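PDB 4WI0: cellulosomal scaffoldin from Acetivibrio cellulolyticus, which binds a type II cohesin through this C-terminal X-module and dockerin pair, and as a whole protein probably hydrolyses internal beta-1,4 links of cellulose. Local coordinates for residues A91-M94 with Q100-A103; I109-K114 with V127-N132. The protein carries 1 engineered substitution. One frame throughout, in Å; residues are numbered along the deposited sequence.

Contact 1: residues A91-M94 with Q100-A103; sequences AGDM and QDGA. With CA (calcium ion), chain C.
With chi1 at -177°, Asp-93 carries its carboxylate anti to the backbone N and across to the turn of residues 100-103, where the CG of Asp-101 lies between its own N and carbonyl carbon (chi1 66°). Both place an OD1 on one calcium ion: Asp-93 OD1 lies 2.3 Å from the metal. Asp-101 OD1 binds it at 2.4 Å, and the backbone contributes as well, the carbonyl O of Ala-103 lying 2.3 Å from the ion. The three oxygens stand close together because the cation holds them there. Two waters and the carboxylate of Asp-108, which uses both its oxygens, bring the ligands to seven. This is a dockerin calcium loop of the EF-hand type in a lengthened form: seven residues lie between Asp-93 and Asp-101, and the chain between them loops out. The carboxylate of Asp-93 is divided in its work. While OD1 serves the metal, Asp-93 OD2 accepts from Gly-102 N at 2.8 Å, met on the syn side but 31° out of the carboxylate plane. Gln-100 NE2 adds a weak, nearly straight bond to Asp-93 OD2 at 3.4 Å, so that the rotation of the buried carboxylate is fixed from several directions. The amide of Gln-100 is held more firmly from elsewhere, OE1 accepting from Asn-63 N and NE2 donating to Tyr-64 O. Asp-101 OD1 also closes an Asx turn, accepting from Ala-103 N at 3.2 Å from above the carboxylate plane. The waters are tied down in turn: Met-94 O, in the second shell, accepts from one at 2.8 Å, and the non-ligating OD2 of Asp-101 accepts from the other.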
loop_
_atom_site.group_PDB
_atom_site.type_symbol
_atom_site.label_atom_id
_atom_site.label_comp_id
_atom_site.label_asym_id
_atom_site.label_seq_id
_atom_site.Cartn_x
_atom_site.Cartn_y
_atom_site.Cartn_z
ATOM N N ALA B 91 9.979 -6.462 2.734
ATOM C CA ALA B 91 8.973 -7.229 2.012
ATOM C C ALA B 91 8.856 -6.750 0.566
ATOM O O ALA B 91 9.104 -5.586 0.268
ATOM C CB ALA B 91 7.620 -7.096 2.693
ATOM N N GLY B 92 8.463 -7.650 -0.321
ATOM C CA GLY B 92 8.132 -7.272 -1.696
ATOM C C GLY B 92 9.065 -7.738 -2.799
ATOM O O GLY B 92 8.937 -7.253 -3.912
ATOM N N ASP B 93 10.013 -8.632 -2.507
ATOM C CA ASP B 93 10.619 -9.457 -3.564
ATOM C C ASP B 93 9.795 -10.739 -3.664
ATOM O O ASP B 93 10.028 -11.710 -2.935
ATOM C CB ASP B 93 12.095 -9.774 -3.306
ATOM C CG ASP B 93 12.719 -10.570 -4.445
ATOM O OD1 ASP B 93 12.151 -10.524 -5.552
ATOM O OD2 ASP B 93 13.760 -11.251 -4.248
ATOM N N MET B 94 8.835 -10.725 -4.585
ATOM C CA MET B 94 7.761 -11.707 -4.638
ATOM C C MET B 94 8.151 -12.954 -5.427
ATOM O O MET B 94 8.900 -12.873 -6.400
ATOM C CB MET B 94 6.527 -11.082 -5.298
ATOM C CG MET B 94 6.082 -9.759 -4.697
ATOM S SD MET B 94 5.695 -9.871 -2.942
ATOM C CE MET B 94 4.214 -10.863 -3.022
ATOM N N GLN B 100 11.978 -16.064 -6.571
ATOM C CA GLN B 100 12.303 -14.655 -6.338
ATOM C C GLN B 100 13.567 -14.300 -7.106
ATOM O O GLN B 100 14.419 -15.156 -7.313
ATOM C CB GLN B 100 12.510 -14.401 -4.858
ATOM C CG GLN B 100 11.260 -14.659 -4.027
ATOM C CD GLN B 100 11.491 -14.492 -2.537
ATOM O OE1 GLN B 100 10.903 -15.209 -1.738
ATOM N NE2 GLN B 100 12.338 -13.552 -2.159
ATOM N N ASP B 101 13.699 -13.044 -7.522
ATOM C CA ASP B 101 14.849 -12.640 -8.345
ATOM C C ASP B 101 15.838 -11.712 -7.628
ATOM O O ASP B 101 16.790 -11.242 -8.240
ATOM C CB ASP B 101 14.368 -12.016 -9.669
ATOM C CG ASP B 101 13.632 -10.700 -9.474
ATOM O OD1 ASP B 101 13.415 -10.302 -8.316
ATOM O OD2 ASP B 101 13.270 -10.059 -10.485
ATOM N N GLY B 102 15.622 -11.451 -6.340
ATOM C CA GLY B 102 16.554 -10.630 -5.558
ATOM C C GLY B 102 16.566 -9.158 -5.944
ATOM O O GLY B 102 17.573 -8.466 -5.781
ATOM N N ALA B 103 15.448 -8.691 -6.479
ATOM C CA ALA B 103 15.240 -7.285 -6.760
ATOM C C ALA B 103 13.801 -6.941 -6.395
ATOM O O ALA B 103 12.902 -7.775 -6.545
ATOM C CB ALA B 103 15.493 -6.989 -8.219
HETATM CA CA CA C . 11.466 -9.285 -7.407
HETATM O O HOH W 1 10.704 -11.535 -7.990
HETATM O O HOH W 2 10.966 -8.831 -9.695
#

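Contact 2: residues I109-K114 with V127-N132; sequences ILEICK and VGLDLN. With CA (calcium ion), chain D.
The C-terminal part of helix 106-113 passes beside a short piece of chain, 127-129, that has helical backbone angles without the regular bonds, and the two come nearest where the CA atoms of Ile-112 and Leu-129 stand 5.2 Å apart. Leu-129 points toward the helix. Its chi1 of -53° sets CG anti to the carbonyl carbon, and both methyls end at a carbonyl of the helix backbone, Leu-129 CD1 lying 3.6 Å from Glu-111 O. The CD2 branch also meets the aliphatic part of Glu-111, the two side chains crossing at about a right angle. Beyond its own CG, Glu-111 bends at chi2, and Glu-111 OE1 forms a salt bridge with Lys-114 NZ at 3.0 Å, met on the syn side but 30° out of the carboxylate plane. Ile-112 works on both its branches: CG2 rests 4.0 Å from Leu-129 O, whereas CD1 runs out to the CD1 methyl of Leu-131 at 3.8 Å, again nearly perpendicular. The contact is van der Waals packing, methyl on methyl between Ile-112 and Leu-131 and largely methyl on carbonyl oxygen elsewhere. Asp-130 points away from the helix, and with Asn-132 it serves the second dockerin calcium ion, which Asp-130 OD1 binds at 2.4 Å and Asn-132 OD1 at 2.3 Å. Asp-134, Ala-136 and Asp-141 complete this EF-hand-like loop with a water, and Asp-130 OD2 is held by Tyr-125 OH and Gly-135 N. Around the packed core, Val-145 of helix 139-146 touches both Ile-112 and Leu-131, and Ile-137 of strand 136-137 lies against Ile-112 and Leu-129.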
loop_
_atom_site.group_PDB
_atom_site.type_symbol
_atom_site.label_atom_id
_atom_site.label_comp_id
_atom_site.label_asym_id
_atom_site.label_seq_id
_atom_site.Cartn_x
_atom_site.Cartn_y
_atom_site.Cartn_z
ATOM N N ILE B 109 5.427 -5.303 -7.811
ATOM C CA ILE B 109 4.204 -4.503 -7.674
ATOM C C ILE B 109 3.075 -5.094 -8.509
ATOM O O ILE B 109 1.955 -5.227 -8.025
ATOM C CB ILE B 109 4.420 -3.021 -8.070
ATOM C CG1 ILE B 109 5.355 -2.352 -7.052
ATOM C CG2 ILE B 109 3.076 -2.288 -8.153
ATOM C CD1 ILE B 109 5.478 -0.846 -7.166
ATOM N N LEU B 110 3.362 -5.446 -9.762
ATOM C CA LEU B 110 2.328 -6.007 -10.632
ATOM C C LEU B 110 1.789 -7.333 -10.103
ATOM O O LEU B 110 0.606 -7.636 -10.271
ATOM C CB LEU B 110 2.828 -6.156 -12.070
ATOM C CG LEU B 110 3.105 -4.825 -12.764
ATOM C CD1 LEU B 110 3.832 -5.050 -14.082
ATOM C CD2 LEU B 110 1.813 -4.047 -12.983
ATOM N N GLU B 111 2.644 -8.103 -9.438
ATOM C CA GLU B 111 2.230 -9.372 -8.869
ATOM C C GLU B 111 1.149 -9.169 -7.796
ATOM O O GLU B 111 0.171 -9.913 -7.751
ATOM C CB GLU B 111 3.443 -10.113 -8.289
ATOM C CG GLU B 111 3.186 -11.562 -7.893
ATOM C CD GLU B 111 2.755 -12.446 -9.051
ATOM O OE1 GLU B 111 3.045 -12.129 -10.227
ATOM O OE2 GLU B 111 2.118 -13.479 -8.781
ATOM N N ILE B 112 1.337 -8.164 -6.943
ATOM C CA ILE B 112 0.357 -7.817 -5.908
ATOM C C ILE B 112 -0.944 -7.293 -6.540
ATOM O O ILE B 112 -2.047 -7.628 -6.099
ATOM C CB ILE B 112 0.939 -6.778 -4.919
ATOM C CG1 ILE B 112 2.089 -7.406 -4.120
ATOM C CG2 ILE B 112 -0.134 -6.267 -3.965
ATOM C CD1 ILE B 112 3.037 -6.403 -3.508
ATOM N N CYS B 113 -0.801 -6.488 -7.589
ATOM C CA CYS B 113 -1.936 -5.859 -8.240
ATOM C C CYS B 113 -2.879 -6.841 -8.940
ATOM O O CYS B 113 -4.004 -6.481 -9.264
ATOM C CB CYS B 113 -1.448 -4.781 -9.210
ATOM S SG CYS B 113 -0.848 -3.304 -8.356
ATOM N N LYS B 114 -2.425 -8.073 -9.173
ATOM C CA LYS B 114 -3.300 -9.131 -9.676
ATOM C C LYS B 114 -4.527 -9.373 -8.780
ATOM O O LYS B 114 -5.565 -9.807 -9.266
ATOM C CB LYS B 114 -2.521 -10.433 -9.855
ATOM C CG LYS B 114 -1.554 -10.398 -11.029
ATOM C CD LYS B 114 -0.710 -11.661 -11.131
ATOM C CE LYS B 114 0.327 -11.506 -12.240
ATOM N NZ LYS B 114 1.135 -12.732 -12.457
ATOM N N VAL B 127 -3.072 -14.859 0.349
ATOM C CA VAL B 127 -2.445 -14.382 1.584
ATOM C C VAL B 127 -1.005 -13.879 1.369
ATOM O O VAL B 127 -0.581 -12.926 2.013
ATOM C CB VAL B 127 -2.506 -15.453 2.706
ATOM C CG1 VAL B 127 -1.595 -16.635 2.404
ATOM C CG2 VAL B 127 -2.167 -14.837 4.054
ATOM N N GLY B 128 -0.274 -14.504 0.450
ATOM C CA GLY B 128 1.084 -14.077 0.110
ATOM C C GLY B 128 1.222 -12.662 -0.420
ATOM O O GLY B 128 2.264 -12.027 -0.234
ATOM N N LEU B 129 0.185 -12.166 -1.093
ATOM C CA LEU B 129 0.190 -10.815 -1.653
ATOM C C LEU B 129 -0.197 -9.772 -0.599
ATOM O O LEU B 129 0.082 -8.577 -0.753
ATOM C CB LEU B 129 -0.756 -10.741 -2.854
ATOM C CG LEU B 129 -0.545 -11.792 -3.959
ATOM C CD1 LEU B 129 -1.533 -11.565 -5.090
ATOM C CD2 LEU B 129 0.876 -11.796 -4.493
ATOM N N ASP B 130 -0.851 -10.239 0.464
ATOM C CA ASP B 130 -1.170 -9.416 1.630
ATOM C C ASP B 130 0.081 -9.327 2.509
ATOM O O ASP B 130 0.210 -10.049 3.495
ATOM C CB ASP B 130 -2.360 -10.041 2.391
ATOM C CG ASP B 130 -2.764 -9.254 3.630
ATOM O OD1 ASP B 130 -2.176 -8.177 3.887
ATOM O OD2 ASP B 130 -3.688 -9.712 4.345
ATOM N N LEU B 131 0.982 -8.415 2.143
ATOM C CA LEU B 131 2.294 -8.295 2.771
ATOM C C LEU B 131 2.227 -7.984 4.266
ATOM O O LEU B 131 2.948 -8.598 5.040
ATOM C CB LEU B 131 3.154 -7.244 2.056
ATOM C CG LEU B 131 3.525 -7.544 0.603
ATOM C CD1 LEU B 131 4.458 -6.480 0.043
ATOM C CD2 LEU B 131 4.172 -8.916 0.485
ATOM N N ASN B 132 1.378 -7.044 4.668
ATOM C CA ASN B 132 1.252 -6.704 6.094
ATOM C C ASN B 132 0.260 -7.573 6.880
ATOM O O ASN B 132 0.017 -7.322 8.056
ATOM C CB ASN B 132 0.955 -5.205 6.299
ATOM C CG ASN B 132 -0.407 -4.771 5.759
ATOM O OD1 ASN B 132 -1.187 -5.571 5.232
ATOM N ND2 ASN B 132 -0.676 -3.478 5.857
HETATM CA CA CA D . -2.573 -5.862 3.411
HETATM O O HOH W 3 -3.485 -3.593 3.423
#

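In the fold
From the N terminus the chain first builds the X-module, whose strand 78-89 leads into contact 1. That contact closes a short loop of five residues, ending at the start of strand 103-104, before helix 106-113. Contact 2 opens on that helix and closes a longer loop, holding strand 118-119, as the second calcium loop begins. The two follow in series, neither nested nor crossed, with centres about 11 Å apart. Met-94 joins them, its CE packing on Leu-129 CD2 at 3.8 Å and its SD on Leu-131. Through Asn-63 and Tyr-64, contact 1 also fastens the dockerin to the X-module loop between strands 53-60 and 67-74.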